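Local atomic coordinates of NAD(P)H-flavin oxidoreductase (Staphylococcus epidermidis ATCC 12228, PDB entry 3GBH), a protein that probably catalyses the reduction of flavin or other acceptors by NAD(P)H, using bound flavin mononucleotide as cofactor in a nitroreductase-type fold. Residues K22-M35 with S76-I88. Residues are numbered along the deposited sequence; the frame is centred on the assembly and turned at random.
Sequences KVFDENYKIPREEM and SRQLTTSSAMLII. With FMN (flavin mononucleotide), chain H.
At the pyrimidine end of the flavin mononucleotide pocket of this nitroreductase-family fold, Lys-22 and Gln-78 run side by side toward the same carbonyl oxygen. Lys-22, extended beyond CG, gives a hydrogen bond from NZ to O2 of the flavin at 2.7 Å, while its backbone O lies against CG of Gln-78. The side chain of Gln-78 turns at chi2 (95°), and its NE2 comes 3.1 Å from flavin O2; this nitrogen donates to Asn-162 OD1 on strand 160-164, and more weakly to Asn-75 OD1.

Next along the loop, Val-23 lays its two methyls over one guanidinium face of Arg-77, with CG1 above the centre of the plane. Thr-81, in the last turn of helix 76-81, joins helix to loop. Its chi1 of 68° places OG1 between its own backbone N and carbonyl carbon, where it donates to Arg-77 O and accepts from Phe-24 N at 3.1 Å in a nearly straight bond (167° at the hydrogen). The same OG1 meets the Phe-24 ring at its edge, 3.6 Å from CD2. The CA of Glu-26 contributes a CA-H...O contact to Thr-81 O at 3.5 Å.

Beyond the helix, Ser-83 OG donates to Tyr-28 O at 2.7 Å from above the carbonyl plane, and water 1 donates to that hydroxyl and to Asp-25 O. Lys-29 NZ donates to waters 2 and 3, which lie beside Thr-81 O and Ser-83 O respectively. Deeper in, CE of selenomethionine Met-35 packs 3.9 Å from Ala-84 CB, joining helix 32-42 to strand 84-91.

Chemically, the hydroxyls of Thr-81 in the helix and Ser-83 just before the strand hydrogen-bond to the loop backbone, with water bridging, and the ammonium of Lys-22 would probably polarise the flavin carbonyl and favour negative charge on the reduced ring.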
ATOM      1  N   LYS B  22      25.438 -16.485 -18.039  1.00 24.70           N
ATOM      2  CA  LYS B  22      25.952 -17.516 -18.955  1.00 26.52           C
ATOM      3  C   LYS B  22      27.456 -17.825 -18.832  1.00 25.24           C
ATOM      4  O   LYS B  22      27.942 -18.776 -19.444  1.00 25.37           O
ATOM      5  CB  LYS B  22      25.581 -17.112 -20.391  1.00 27.92           C
ATOM      6  CG  LYS B  22      24.073 -16.877 -20.499  1.00 30.38           C
ATOM      7  CD  LYS B  22      23.555 -16.808 -21.895  1.00 34.14           C
ATOM      8  CE  LYS B  22      22.050 -16.550 -21.855  1.00 32.07           C
ATOM      9  NZ  LYS B  22      21.460 -16.739 -23.205  1.00 32.06           N
ATOM     10  N   VAL B  23      28.176 -17.030 -18.039  1.00 23.79           N
ATOM     11  CA  VAL B  23      29.596 -17.242 -17.784  1.00 24.07           C
ATOM     12  C   VAL B  23      29.802 -17.234 -16.255  1.00 22.95           C
ATOM     13  O   VAL B  23      29.553 -16.227 -15.590  1.00 22.46           O
ATOM     14  CB  VAL B  23      30.441 -16.147 -18.447  1.00 24.44           C
ATOM     15  CG1 VAL B  23      31.922 -16.426 -18.292  1.00 24.36           C
ATOM     16  CG2 VAL B  23      30.068 -16.028 -19.931  1.00 27.46           C
ATOM     17  N   PHE B  24      30.226 -18.374 -15.724  1.00 21.49           N
ATOM     18  CA  PHE B  24      30.457 -18.565 -14.309  1.00 21.86           C
ATOM     19  C   PHE B  24      31.951 -18.704 -14.022  1.00 22.23           C
ATOM     20  O   PHE B  24      32.766 -18.891 -14.937  1.00 20.79           O
ATOM     21  CB  PHE B  24      29.756 -19.829 -13.831  1.00 23.07           C
ATOM     22  CG  PHE B  24      28.298 -19.854 -14.140  1.00 24.17           C
ATOM     23  CD1 PHE B  24      27.379 -19.360 -13.228  1.00 23.04           C
ATOM     24  CD2 PHE B  24      27.835 -20.370 -15.350  1.00 23.08           C
ATOM     25  CE1 PHE B  24      26.021 -19.376 -13.513  1.00 22.57           C
ATOM     26  CE2 PHE B  24      26.456 -20.388 -15.641  1.00 21.03           C
ATOM     27  CZ  PHE B  24      25.563 -19.897 -14.720  1.00 22.21           C
ATOM     28  N   ASP B  25      32.291 -18.579 -12.742  1.00 22.07           N
ATOM     29  CA  ASP B  25      33.635 -18.783 -12.272  1.00 22.31           C
ATOM     30  C   ASP B  25      33.935 -20.295 -12.323  1.00 22.92           C
ATOM     31  O   ASP B  25      33.386 -21.118 -11.576  1.00 21.70           O
ATOM     32  CB  ASP B  25      33.804 -18.173 -10.875  1.00 22.26           C
ATOM     33  CG  ASP B  25      35.218 -18.327 -10.315  1.00 25.04           C
ATOM     34  OD1 ASP B  25      36.041 -19.067 -10.899  1.00 26.96           O
ATOM     35  OD2 ASP B  25      35.492 -17.720  -9.265  1.00 28.00           O
ATOM     36  N   GLU B  26      34.820 -20.638 -13.236  1.00 24.13           N
ATOM     37  CA  GLU B  26      35.155 -22.020 -13.529  1.00 26.58           C
ATOM     38  C   GLU B  26      35.871 -22.707 -12.371  1.00 26.01           C
ATOM     39  O   GLU B  26      35.944 -23.936 -12.323  1.00 26.50           O
ATOM     40  CB  GLU B  26      36.061 -22.024 -14.762  1.00 28.39           C
ATOM     41  CG  GLU B  26      35.980 -23.248 -15.637  1.00 34.12           C
ATOM     42  CD  GLU B  26      37.068 -23.250 -16.699  1.00 32.15           C
ATOM     43  OE1 GLU B  26      37.507 -22.147 -17.089  1.00 37.70           O
ATOM     44  OE2 GLU B  26      37.501 -24.352 -17.119  1.00 43.47           O
ATOM     45  N   ASN B  27      36.420 -21.916 -11.452  1.00 26.29           N
ATOM     46  CA  ASN B  27      37.193 -22.444 -10.328  1.00 27.02           C
ATOM     47  C   ASN B  27      36.438 -22.417  -9.010  1.00 27.42           C
ATOM     48  O   ASN B  27      36.978 -22.786  -7.978  1.00 27.96           O
ATOM     49  CB  ASN B  27      38.460 -21.640 -10.183  1.00 28.14           C
ATOM     50  CG  ASN B  27      39.344 -21.746 -11.398  1.00 29.95           C
ATOM     51  OD1 ASN B  27      39.622 -20.744 -12.057  1.00 36.05           O
ATOM     52  ND2 ASN B  27      39.776 -22.966 -11.722  1.00 27.68           N
ATOM     53  N   TYR B  28      35.191 -21.959  -9.044  1.00 26.12           N
ATOM     54  CA  TYR B  28      34.357 -21.947  -7.866  1.00 25.99           C
ATOM     55  C   TYR B  28      33.454 -23.169  -7.899  1.00 26.24           C
ATOM     56  O   TYR B  28      32.748 -23.388  -8.887  1.00 27.24           O
ATOM     57  CB  TYR B  28      33.496 -20.682  -7.824  1.00 26.93           C
ATOM     58  CG  TYR B  28      32.688 -20.669  -6.590  1.00 26.91           C
ATOM     59  CD1 TYR B  28      31.439 -21.247  -6.567  1.00 27.94           C
ATOM     60  CD2 TYR B  28      33.203 -20.158  -5.412  1.00 29.40           C
ATOM     61  CE1 TYR B  28      30.709 -21.308  -5.408  1.00 29.48           C
ATOM     62  CE2 TYR B  28      32.470 -20.198  -4.235  1.00 30.58           C
ATOM     63  CZ  TYR B  28      31.219 -20.784  -4.243  1.00 28.99           C
ATOM     64  OH  TYR B  28      30.445 -20.863  -3.106  1.00 31.38           O
ATOM     65  N   LYS B  29      33.463 -23.953  -6.822  1.00 24.25           N
ATOM     66  CA  LYS B  29      32.555 -25.073  -6.696  1.00 24.57           C
ATOM     67  C   LYS B  29      31.697 -24.910  -5.433  1.00 24.96           C
ATOM     68  O   LYS B  29      32.178 -24.480  -4.372  1.00 25.41           O
ATOM     69  CB  LYS B  29      33.311 -26.400  -6.688  1.00 25.75           C
ATOM     70  CG  LYS B  29      34.189 -26.672  -7.937  1.00 26.89           C
ATOM     71  CD  LYS B  29      33.402 -26.738  -9.269  1.00 26.99           C
ATOM     72  CE  LYS B  29      34.337 -26.674 -10.498  1.00 26.57           C
ATOM     73  NZ  LYS B  29      33.589 -26.500 -11.779  1.00 22.11           N
ATOM     74  N   ILE B  30      30.423 -25.225  -5.573  1.00 24.45           N
ATOM     75  CA  ILE B  30      29.432 -25.064  -4.515  1.00 23.57           C
ATOM     76  C   ILE B  30      29.548 -26.209  -3.519  1.00 23.96           C
ATOM     77  O   ILE B  30      29.459 -27.359  -3.906  1.00 24.53           O
ATOM     78  CB  ILE B  30      28.024 -25.014  -5.110  1.00 24.64           C
ATOM     79  CG1 ILE B  30      27.887 -23.774  -6.024  1.00 25.26           C
ATOM     80  CG2 ILE B  30      26.973 -24.986  -4.007  1.00 21.96           C
ATOM     81  CD1 ILE B  30      26.597 -23.727  -6.804  1.00 24.30           C
ATOM     82  N   PRO B  31      29.732 -25.908  -2.225  1.00 24.23           N
ATOM     83  CA  PRO B  31      29.828 -27.021  -1.265  1.00 24.80           C
ATOM     84  C   PRO B  31      28.543 -27.836  -1.218  1.00 23.80           C
ATOM     85  O   PRO B  31      27.473 -27.288  -1.446  1.00 23.67           O
ATOM     86  CB  PRO B  31      30.088 -26.314   0.080  1.00 25.80           C
ATOM     87  CG  PRO B  31      30.477 -24.901  -0.273  1.00 25.80           C
ATOM     88  CD  PRO B  31      29.815 -24.595  -1.567  1.00 23.63           C
ATOM     89  N   ARG B  32      28.628 -29.136  -0.940  1.00 24.76           N
ATOM     90  CA  ARG B  32      27.394 -29.962  -0.906  1.00 26.89           C
ATOM     91  C   ARG B  32      26.337 -29.506   0.065  1.00 25.34           C
ATOM     92  O   ARG B  32      25.175 -29.547  -0.274  1.00 23.57           O
ATOM     93  CB  ARG B  32      27.666 -31.442  -0.671  1.00 28.32           C
ATOM     94  CG  ARG B  32      28.059 -32.092  -1.956  1.00 37.68           C
ATOM     95  CD  ARG B  32      27.953 -33.597  -1.982  1.00 43.38           C
ATOM     96  NE  ARG B  32      28.631 -34.127  -3.166  1.00 43.01           N
ATOM     97  CZ  ARG B  32      28.686 -35.412  -3.465  1.00 44.37           C
ATOM     98  NH1 ARG B  32      28.142 -36.315  -2.655  1.00 45.45           N
ATOM     99  NH2 ARG B  32      29.312 -35.796  -4.565  1.00 47.85           N
ATOM    100  N   GLU B  33      26.751 -29.042   1.239  1.00 27.06           N
ATOM    101  CA  GLU B  33      25.827 -28.575   2.290  1.00 28.30           C
ATOM    102  C   GLU B  33      24.965 -27.474   1.713  1.00 27.02           C
ATOM    103  O   GLU B  33      23.758 -27.434   1.900  1.00 27.20           O
ATOM    104  CB  GLU B  33      26.617 -28.084   3.541  1.00 28.51           C
ATOM    105  CG  GLU B  33      25.800 -27.945   4.866  1.00 31.75           C
ATOM    106  CD  GLU B  33      26.659 -27.461   6.092  1.00 33.44           C
ATOM    107  OE1 GLU B  33      27.920 -27.570   6.047  1.00 39.82           O
ATOM    108  OE2 GLU B  33      26.064 -26.989   7.108  1.00 43.32           O
ATOM    109  N   GLU B  34      25.592 -26.600   0.945  1.00 25.96           N
ATOM    110  CA  GLU B  34      24.903 -25.497   0.359  1.00 26.66           C
ATOM    111  C   GLU B  34      23.973 -25.922  -0.794  1.00 26.36           C
ATOM    112  O   GLU B  34      22.825 -25.494  -0.842  1.00 24.43           O
ATOM    113  CB  GLU B  34      25.935 -24.503  -0.120  1.00 28.30           C
ATOM    114  CG  GLU B  34      25.332 -23.260  -0.568  1.00 33.06           C
ATOM    115  CD  GLU B  34      25.427 -22.139   0.402  1.00 33.17           C
ATOM    116  OE1 GLU B  34      25.441 -22.348   1.638  1.00 36.68           O
ATOM    117  OE2 GLU B  34      25.463 -21.014  -0.100  1.00 31.39           O
HETATM  118  N   MSE B  35      24.458 -26.752  -1.723  1.00 24.95           N
HETATM  119  CA  MSE B  35      23.576 -27.275  -2.781  1.00 24.58           C
HETATM  120  C   MSE B  35      22.353 -27.996  -2.199  1.00 23.74           C
HETATM  121  O   MSE B  35      21.236 -27.899  -2.729  1.00 24.66           O
HETATM  122  CB  MSE B  35      24.353 -28.260  -3.661  1.00 25.12           C
HETATM  123  CG  MSE B  35      23.550 -28.754  -4.869  1.00 27.67           C
HETATM  124 SE   MSE B  35      23.232 -27.322  -6.148  0.75 29.05          SE
HETATM  125  CE  MSE B  35      24.993 -27.235  -6.936  1.00 26.69           C
ATOM    126  N   SER B  76      27.679 -24.632 -24.499  1.00 27.73           N
ATOM    127  CA  SER B  76      28.888 -25.279 -24.015  1.00 27.74           C
ATOM    128  C   SER B  76      29.589 -24.448 -22.939  1.00 28.01           C
ATOM    129  O   SER B  76      30.172 -25.000 -22.006  1.00 29.00           O
ATOM    130  CB  SER B  76      29.860 -25.567 -25.173  1.00 28.54           C
ATOM    131  OG  SER B  76      30.288 -24.336 -25.749  1.00 33.31           O
ATOM    132  N   ARG B  77      29.521 -23.129 -23.037  1.00 27.43           N
ATOM    133  CA  ARG B  77      30.208 -22.306 -22.052  1.00 27.24           C
ATOM    134  C   ARG B  77      29.558 -22.408 -20.680  1.00 25.99           C
ATOM    135  O   ARG B  77      30.256 -22.455 -19.665  1.00 24.48           O
ATOM    136  CB  ARG B  77      30.293 -20.850 -22.492  1.00 29.24           C
ATOM    137  CG  ARG B  77      31.412 -20.130 -21.781  1.00 33.85           C
ATOM    138  CD  ARG B  77      31.912 -18.936 -22.540  1.00 40.82           C
ATOM    139  NE  ARG B  77      33.120 -18.413 -21.899  1.00 44.42           N
ATOM    140  CZ  ARG B  77      33.481 -17.131 -21.884  1.00 43.32           C
ATOM    141  NH1 ARG B  77      32.727 -16.199 -22.465  1.00 44.22           N
ATOM    142  NH2 ARG B  77      34.606 -16.776 -21.267  1.00 42.69           N
ATOM    143  N   GLN B  78      28.222 -22.441 -20.651  1.00 23.50           N
ATOM    144  CA  GLN B  78      27.512 -22.573 -19.398  1.00 23.84           C
ATOM    145  C   GLN B  78      27.891 -23.910 -18.777  1.00 22.97           C
ATOM    146  O   GLN B  78      28.194 -23.965 -17.594  1.00 23.89           O
ATOM    147  CB  GLN B  78      25.982 -22.504 -19.560  1.00 22.78           C
ATOM    148  CG  GLN B  78      25.417 -21.179 -20.047  1.00 24.68           C
ATOM    149  CD  GLN B  78      25.209 -21.183 -21.550  1.00 29.59           C
ATOM    150  OE1 GLN B  78      26.114 -21.520 -22.306  1.00 22.92           O
ATOM    151  NE2 GLN B  78      24.001 -20.838 -21.981  1.00 22.46           N
ATOM    152  N   LEU B  79      27.879 -24.975 -19.576  1.00 22.27           N
ATOM    153  CA  LEU B  79      28.234 -26.311 -19.084  1.00 22.98           C
ATOM    154  C   LEU B  79      29.656 -26.367 -18.519  1.00 24.16           C
ATOM    155  O   LEU B  79      29.876 -26.888 -17.416  1.00 24.91           O
ATOM    156  CB  LEU B  79      28.123 -27.369 -20.191  1.00 22.88           C
ATOM    157  CG  LEU B  79      28.432 -28.799 -19.732  1.00 22.84           C
ATOM    158  CD1 LEU B  79      27.417 -29.294 -18.639  1.00 22.30           C
ATOM    159  CD2 LEU B  79      28.450 -29.722 -20.906  1.00 24.98           C
ATOM    160  N   THR B  80      30.612 -25.877 -19.301  1.00 23.65           N
ATOM    161  CA  THR B  80      32.013 -25.836 -18.892  1.00 24.37           C
ATOM    162  C   THR B  80      32.283 -25.064 -17.609  1.00 24.31           C
ATOM    163  O   THR B  80      32.967 -25.559 -16.696  1.00 25.07           O
ATOM    164  CB  THR B  80      32.841 -25.180 -19.984  1.00 26.30           C
ATOM    165  OG1 THR B  80      32.809 -26.024 -21.143  1.00 29.01           O
ATOM    166  CG2 THR B  80      34.311 -24.959 -19.521  1.00 29.24           C
ATOM    167  N   THR B  81      31.754 -23.847 -17.537  1.00 23.38           N
ATOM    168  CA  THR B  81      32.136 -22.933 -16.470  1.00 22.14           C
ATOM    169  C   THR B  81      31.320 -23.108 -15.175  1.00 21.86           C
ATOM    170  O   THR B  81      31.777 -22.730 -14.093  1.00 21.66           O
ATOM    171  CB  THR B  81      32.129 -21.484 -16.960  1.00 22.77           C
ATOM    172  OG1 THR B  81      30.785 -21.073 -17.239  1.00 22.18           O
ATOM    173  CG2 THR B  81      33.006 -21.321 -18.236  1.00 19.61           C
ATOM    174  N   SER B  82      30.123 -23.671 -15.293  1.00 21.67           N
ATOM    175  CA  SER B  82      29.210 -23.818 -14.166  1.00 22.49           C
ATOM    176  C   SER B  82      29.761 -24.670 -13.016  1.00 22.20           C
ATOM    177  O   SER B  82      30.552 -25.626 -13.224  1.00 22.18           O
ATOM    178  CB  SER B  82      27.880 -24.433 -14.636  1.00 22.40           C
ATOM    179  OG  SER B  82      28.049 -25.757 -15.100  1.00 23.89           O
ATOM    180  N   SER B  83      29.333 -24.343 -11.804  1.00 21.16           N
ATOM    181  CA  SER B  83      29.647 -25.204 -10.668  1.00 21.66           C
ATOM    182  C   SER B  83      28.955 -26.553 -10.850  1.00 22.33           C
ATOM    183  O   SER B  83      29.493 -27.582 -10.479  1.00 20.20           O
ATOM    184  CB  SER B  83      29.215 -24.550  -9.364  1.00 23.21           C
ATOM    185  OG  SER B  83      30.028 -23.420  -9.099  1.00 24.64           O
ATOM    186  N   ALA B  84      27.737 -26.516 -11.403  1.00 20.30           N
ATOM    187  CA  ALA B  84      27.009 -27.722 -11.725  1.00 21.08           C
ATOM    188  C   ALA B  84      26.034 -27.395 -12.844  1.00 21.29           C
ATOM    189  O   ALA B  84      25.540 -26.252 -12.927  1.00 20.36           O
ATOM    190  CB  ALA B  84      26.229 -28.245 -10.460  1.00 21.37           C
HETATM  191  N   MSE B  85      25.747 -28.394 -13.682  1.00 22.44           N
HETATM  192  CA  MSE B  85      24.591 -28.341 -14.580  1.00 22.10           C
HETATM  193  C   MSE B  85      23.506 -29.243 -14.010  1.00 22.83           C
HETATM  194  O   MSE B  85      23.648 -30.471 -13.987  1.00 23.23           O
HETATM  195  CB  MSE B  85      24.971 -28.814 -15.974  1.00 23.71           C
HETATM  196  CG  MSE B  85      23.816 -28.786 -16.979  1.00 24.36           C
HETATM  197 SE   MSE B  85      23.153 -26.994 -17.360  0.75 21.21          SE
HETATM  198  CE  MSE B  85      24.563 -26.447 -18.558  1.00 21.14           C
ATOM    199  N   LEU B  86      22.425 -28.631 -13.554  1.00 22.58           N
ATOM    200  CA  LEU B  86      21.294 -29.358 -13.012  1.00 23.48           C
ATOM    201  C   LEU B  86      20.439 -29.777 -14.193  1.00 25.09           C
ATOM    202  O   LEU B  86      20.109 -28.941 -15.011  1.00 26.01           O
ATOM    203  CB  LEU B  86      20.487 -28.471 -12.070  1.00 23.79           C
ATOM    204  CG  LEU B  86      21.254 -27.717 -10.977  1.00 26.51           C
ATOM    205  CD1 LEU B  86      20.297 -26.989 -10.040  1.00 30.29           C
ATOM    206  CD2 LEU B  86      22.149 -28.653 -10.194  1.00 23.63           C
ATOM    207  N   ILE B  87      20.129 -31.062 -14.312  1.00 23.08           N
ATOM    208  CA  ILE B  87      19.167 -31.511 -15.318  1.00 23.45           C
ATOM    209  C   ILE B  87      17.974 -32.088 -14.575  1.00 23.43           C
ATOM    210  O   ILE B  87      18.117 -33.052 -13.825  1.00 23.42           O
ATOM    211  CB  ILE B  87      19.761 -32.532 -16.272  1.00 23.08           C
ATOM    212  CG1 ILE B  87      21.113 -32.033 -16.819  1.00 25.69           C
ATOM    213  CG2 ILE B  87      18.788 -32.827 -17.436  1.00 21.62           C
ATOM    214  CD1 ILE B  87      21.855 -33.061 -17.715  1.00 23.92           C
ATOM    215  N   ILE B  88      16.802 -31.483 -14.776  1.00 21.91           N
ATOM    216  CA  ILE B  88      15.607 -31.851 -14.042  1.00 22.66           C
ATOM    217  C   ILE B  88      14.729 -32.699 -14.953  1.00 23.73           C
ATOM    218  O   ILE B  88      14.401 -32.301 -16.058  1.00 23.51           O
ATOM    219  CB  ILE B  88      14.844 -30.622 -13.570  1.00 24.55           C
ATOM    220  CG1 ILE B  88      15.718 -29.785 -12.617  1.00 27.63           C
ATOM    221  CG2 ILE B  88      13.531 -31.021 -12.883  1.00 24.55           C
ATOM    222  CD1 ILE B  88      15.278 -28.350 -12.516  1.00 26.43           C
TER
HETATM  223  N1  FMN H 300      19.370 -19.469 -22.447  1.00 26.79           N
HETATM  224  C2  FMN H 300      20.458 -20.007 -23.120  1.00 29.05           C
HETATM  225  O2  FMN H 300      21.529 -19.397 -23.202  1.00 28.12           O
HETATM  226  N3  FMN H 300      20.329 -21.229 -23.725  1.00 26.22           N
HETATM  227  C4  FMN H 300      19.132 -21.945 -23.655  1.00 28.95           C
HETATM  228  O4  FMN H 300      19.050 -23.052 -24.221  1.00 27.97           O
HETATM  229  C4A FMN H 300      18.044 -21.396 -22.996  1.00 25.78           C
HETATM  230  N5  FMN H 300      16.825 -22.050 -22.934  1.00 25.88           N
HETATM  231  C5A FMN H 300      15.876 -21.664 -22.011  1.00 25.95           C
HETATM  232  C6  FMN H 300      14.803 -22.508 -21.679  1.00 25.91           C
HETATM  233  C7  FMN H 300      13.859 -22.120 -20.752  1.00 25.53           C
HETATM  234  C7M FMN H 300      12.713 -23.033 -20.410  1.00 26.99           C
HETATM  235  C8  FMN H 300      13.962 -20.860 -20.153  1.00 26.33           C
HETATM  236  C8M FMN H 300      12.980 -20.371 -19.134  1.00 24.47           C
HETATM  237  C9  FMN H 300      15.016 -20.026 -20.482  1.00 25.64           C
HETATM  238  C9A FMN H 300      15.996 -20.406 -21.403  1.00 27.17           C
HETATM  239  N10 FMN H 300      17.079 -19.575 -21.728  1.00 27.38           N
HETATM  240  C10 FMN H 300      18.169 -20.138 -22.394  1.00 28.41           C
HETATM  241  C1' FMN H 300      17.274 -18.247 -21.025  1.00 25.48           C
HETATM  242  C2' FMN H 300      16.296 -17.250 -21.648  1.00 26.98           C
HETATM  243  O2' FMN H 300      16.773 -16.790 -22.900  1.00 25.38           O
HETATM  244  C3' FMN H 300      16.088 -16.081 -20.678  1.00 27.11           C
HETATM  245  O3' FMN H 300      15.451 -16.559 -19.520  1.00 27.19           O
HETATM  246  C4' FMN H 300      15.283 -14.920 -21.261  1.00 28.68           C
HETATM  247  O4' FMN H 300      16.017 -14.335 -22.337  1.00 27.17           O
HETATM  248  C5' FMN H 300      14.997 -13.882 -20.178  1.00 27.90           C
HETATM  249  O5' FMN H 300      16.217 -13.360 -19.667  1.00 24.97           O
HETATM  250  P   FMN H 300      16.542 -13.455 -18.106  1.00 25.45           P
HETATM  251  O1P FMN H 300      17.864 -12.803 -17.822  1.00 23.29           O
HETATM  252  O2P FMN H 300      16.510 -14.906 -17.724  1.00 23.75           O
HETATM  253  O3P FMN H 300      15.463 -12.757 -17.313  1.00 24.66           O
HETATM  254  O   HOH W   1      30.894 -20.913 -10.565  1.00 19.87           O
HETATM  255  O   HOH W   2      32.619 -23.987 -11.698  1.00 23.05           O
HETATM  256  O   HOH W   3      31.637 -28.493 -11.868  1.00 29.79           O
HETATM  257  O   HOH W   4      29.867 -27.527  -7.629  1.00 25.62           O